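Local coordinates for protein putative glycyl-glycine endopeptidase lytM (Ruminococcus gnavus, PDB 3NYY) that is probably a metalloendopeptidase of the M23 (LytM-like) family, possibly one that cleaves glycyl-glycine bonds, at residues A[173-178]-A[217-222]. Sequence-based numbering, arbitrary orientation.
Sequences FYYAHL and LHLGIY
Y174 and G220 exchange two backbone hydrogen bonds, Y174 N to G220 O (2.8 Å) and G220 N to Y174 O (2.9 Å), both nearly straight. The A176/H218 pair is less even: A176 N gives a good bond to H218 O at 2.9 Å, in the carbonyl plane, whereas H218 N reaches A176 O only weakly at 3.4 Å. Y174 O also takes a CA-H...O contact from L219 CA (3.3 Å). A chi1 of 176°, CG opposite the backbone nitrogen, carries the Y174 ring alongside H218 and Y222: Y174 CE2 meets H218 CD2 at 3.7 Å, rim to rim, and Y222 turns an offset edge to the Y174 face, planes at 90°. A leucine in place of Y174 would probably leave the rims of H218 and Y222 without their aromatic neighbour. Three polar atoms find partners outside the two segments: H177 ND1 at S202 O, Y222 OH at G124 O, H218 ND1 at D129 OD1. On the reverse face, L219 CD1 sits over the Y175 ring, whose OH bonds M145 N. H177, where the chain turns a corner, packs CD2 3.5 Å from H218 CB. H216 and H218 form the His-x-His motif of M23 peptidases; in relatives its second histidine and the aspartate matching D129 bind zinc.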
loop_
_atom_site.group_PDB
_atom_site.type_symbol
_atom_site.label_atom_id
_atom_site.label_comp_id
_atom_site.label_asym_id
_atom_site.label_seq_id
_atom_site.Cartn_x
_atom_site.Cartn_y
_atom_site.Cartn_z
ATOM N N PHE A 173 5.876 19.417 5.994
ATOM C CA PHE A 173 5.817 17.970 6.167
ATOM C C PHE A 173 4.843 17.646 7.280
ATOM O O PHE A 173 4.989 18.130 8.400
ATOM C CB PHE A 173 7.228 17.444 6.470
ATOM C CG PHE A 173 8.115 17.420 5.258
ATOM C CD1 PHE A 173 8.662 18.576 4.715
ATOM C CD2 PHE A 173 8.364 16.209 4.631
ATOM C CE1 PHE A 173 9.436 18.502 3.535
ATOM C CE2 PHE A 173 9.134 16.123 3.509
ATOM C CZ PHE A 173 9.672 17.274 2.940
ATOM N N TYR A 174 3.851 16.808 6.965
ATOM C CA TYR A 174 2.729 16.523 7.820
ATOM C C TYR A 174 2.771 15.099 8.283
ATOM O O TYR A 174 2.828 14.218 7.444
ATOM C CB TYR A 174 1.457 16.788 6.992
ATOM C CG TYR A 174 0.122 16.462 7.631
ATOM C CD1 TYR A 174 -0.348 17.186 8.721
ATOM C CD2 TYR A 174 -0.688 15.455 7.129
ATOM C CE1 TYR A 174 -1.596 16.882 9.265
ATOM C CE2 TYR A 174 -1.923 15.190 7.667
ATOM C CZ TYR A 174 -2.377 15.910 8.733
ATOM O OH TYR A 174 -3.618 15.631 9.306
ATOM N N TYR A 175 2.750 14.890 9.606
ATOM C CA TYR A 175 2.883 13.553 10.209
ATOM C C TYR A 175 1.652 13.340 11.066
ATOM O O TYR A 175 1.428 14.074 12.039
ATOM C CB TYR A 175 4.138 13.456 11.065
ATOM C CG TYR A 175 5.433 13.780 10.347
ATOM C CD1 TYR A 175 5.819 15.111 10.142
ATOM C CD2 TYR A 175 6.315 12.772 9.967
ATOM C CE1 TYR A 175 7.015 15.444 9.506
ATOM C CE2 TYR A 175 7.508 13.081 9.345
ATOM C CZ TYR A 175 7.863 14.417 9.094
ATOM O OH TYR A 175 9.065 14.677 8.410
ATOM N N ALA A 176 0.849 12.330 10.738
ATOM C CA ALA A 176 -0.464 12.128 11.357
ATOM C C ALA A 176 -0.704 10.715 11.917
ATOM O O ALA A 176 0.030 9.754 11.631
ATOM C CB ALA A 176 -1.588 12.505 10.362
ATOM N N HIS A 177 -1.704 10.664 12.806
ATOM C CA HIS A 177 -2.190 9.464 13.522
ATOM C C HIS A 177 -1.249 8.962 14.603
ATOM O O HIS A 177 -1.379 7.795 15.029
ATOM C CB HIS A 177 -2.572 8.344 12.549
ATOM C CG HIS A 177 -3.492 8.798 11.470
ATOM N ND1 HIS A 177 -4.728 9.340 11.741
ATOM C CD2 HIS A 177 -3.329 8.887 10.128
ATOM C CE1 HIS A 177 -5.300 9.721 10.607
ATOM N NE2 HIS A 177 -4.470 9.465 9.616
ATOM N N LEU A 178 -0.356 9.845 15.080
ATOM C CA LEU A 178 0.619 9.505 16.111
ATOM C C LEU A 178 -0.084 9.052 17.420
ATOM O O LEU A 178 -1.167 9.562 17.788
ATOM C CB LEU A 178 1.548 10.692 16.436
ATOM C CG LEU A 178 2.356 11.265 15.262
ATOM C CD1 LEU A 178 3.078 12.578 15.735
ATOM C CD2 LEU A 178 3.368 10.237 14.773
ATOM N N LEU A 217 1.736 5.467 9.892
ATOM C CA LEU A 217 2.052 6.900 9.789
ATOM C C LEU A 217 1.457 7.421 8.498
ATOM O O LEU A 217 1.763 6.904 7.418
ATOM C CB LEU A 217 3.557 7.149 9.686
ATOM C CG LEU A 217 3.952 8.596 9.410
ATOM C CD1 LEU A 217 3.518 9.623 10.549
ATOM C CD2 LEU A 217 5.488 8.682 9.156
ATOM N N HIS A 218 0.590 8.432 8.581
ATOM C CA HIS A 218 0.203 9.138 7.363
ATOM C C HIS A 218 1.175 10.301 7.181
ATOM O O HIS A 218 1.296 11.159 8.078
ATOM C CB HIS A 218 -1.245 9.638 7.407
ATOM C CG HIS A 218 -1.582 10.511 6.252
ATOM N ND1 HIS A 218 -2.021 9.993 5.050
ATOM C CD2 HIS A 218 -1.469 11.853 6.080
ATOM C CE1 HIS A 218 -2.181 10.996 4.187
ATOM N NE2 HIS A 218 -1.885 12.137 4.793
ATOM N N LEU A 219 1.833 10.336 6.020
ATOM C CA LEU A 219 2.774 11.423 5.657
ATOM C C LEU A 219 2.164 12.224 4.533
ATOM O O LEU A 219 1.739 11.674 3.506
ATOM C CB LEU A 219 4.125 10.873 5.233
ATOM C CG LEU A 219 5.084 12.006 4.758
ATOM C CD1 LEU A 219 5.605 12.700 6.112
ATOM C CD2 LEU A 219 6.156 11.488 3.841
ATOM N N GLY A 220 2.137 13.542 4.719
ATOM C CA GLY A 220 1.758 14.470 3.678
ATOM C C GLY A 220 2.858 15.487 3.461
ATOM O O GLY A 220 3.640 15.772 4.344
ATOM N N ILE A 221 2.938 15.989 2.240
ATOM C CA ILE A 221 3.844 17.125 1.913
ATOM C C ILE A 221 2.981 18.154 1.225
ATOM O O ILE A 221 2.308 17.837 0.219
ATOM C CB ILE A 221 4.993 16.693 0.997
ATOM C CG1 ILE A 221 5.808 15.602 1.659
ATOM C CG2 ILE A 221 5.927 17.922 0.675
ATOM C CD1 ILE A 221 6.922 14.947 0.817
ATOM N N TYR A 222 3.092 19.386 1.705
ATOM C CA TYR A 222 2.276 20.478 1.186
ATOM C C TYR A 222 3.133 21.666 0.774
ATOM O O TYR A 222 4.050 22.092 1.511
ATOM C CB TYR A 222 1.253 20.980 2.231
ATOM C CG TYR A 222 0.203 19.969 2.605
ATOM C CD1 TYR A 222 0.510 18.914 3.457
ATOM C CD2 TYR A 222 -1.084 20.038 2.083
ATOM C CE1 TYR A 222 -0.452 17.983 3.815
ATOM C CE2 TYR A 222 -2.057 19.097 2.436
ATOM C CZ TYR A 222 -1.728 18.084 3.303
ATOM O OH TYR A 222 -2.713 17.131 3.630
#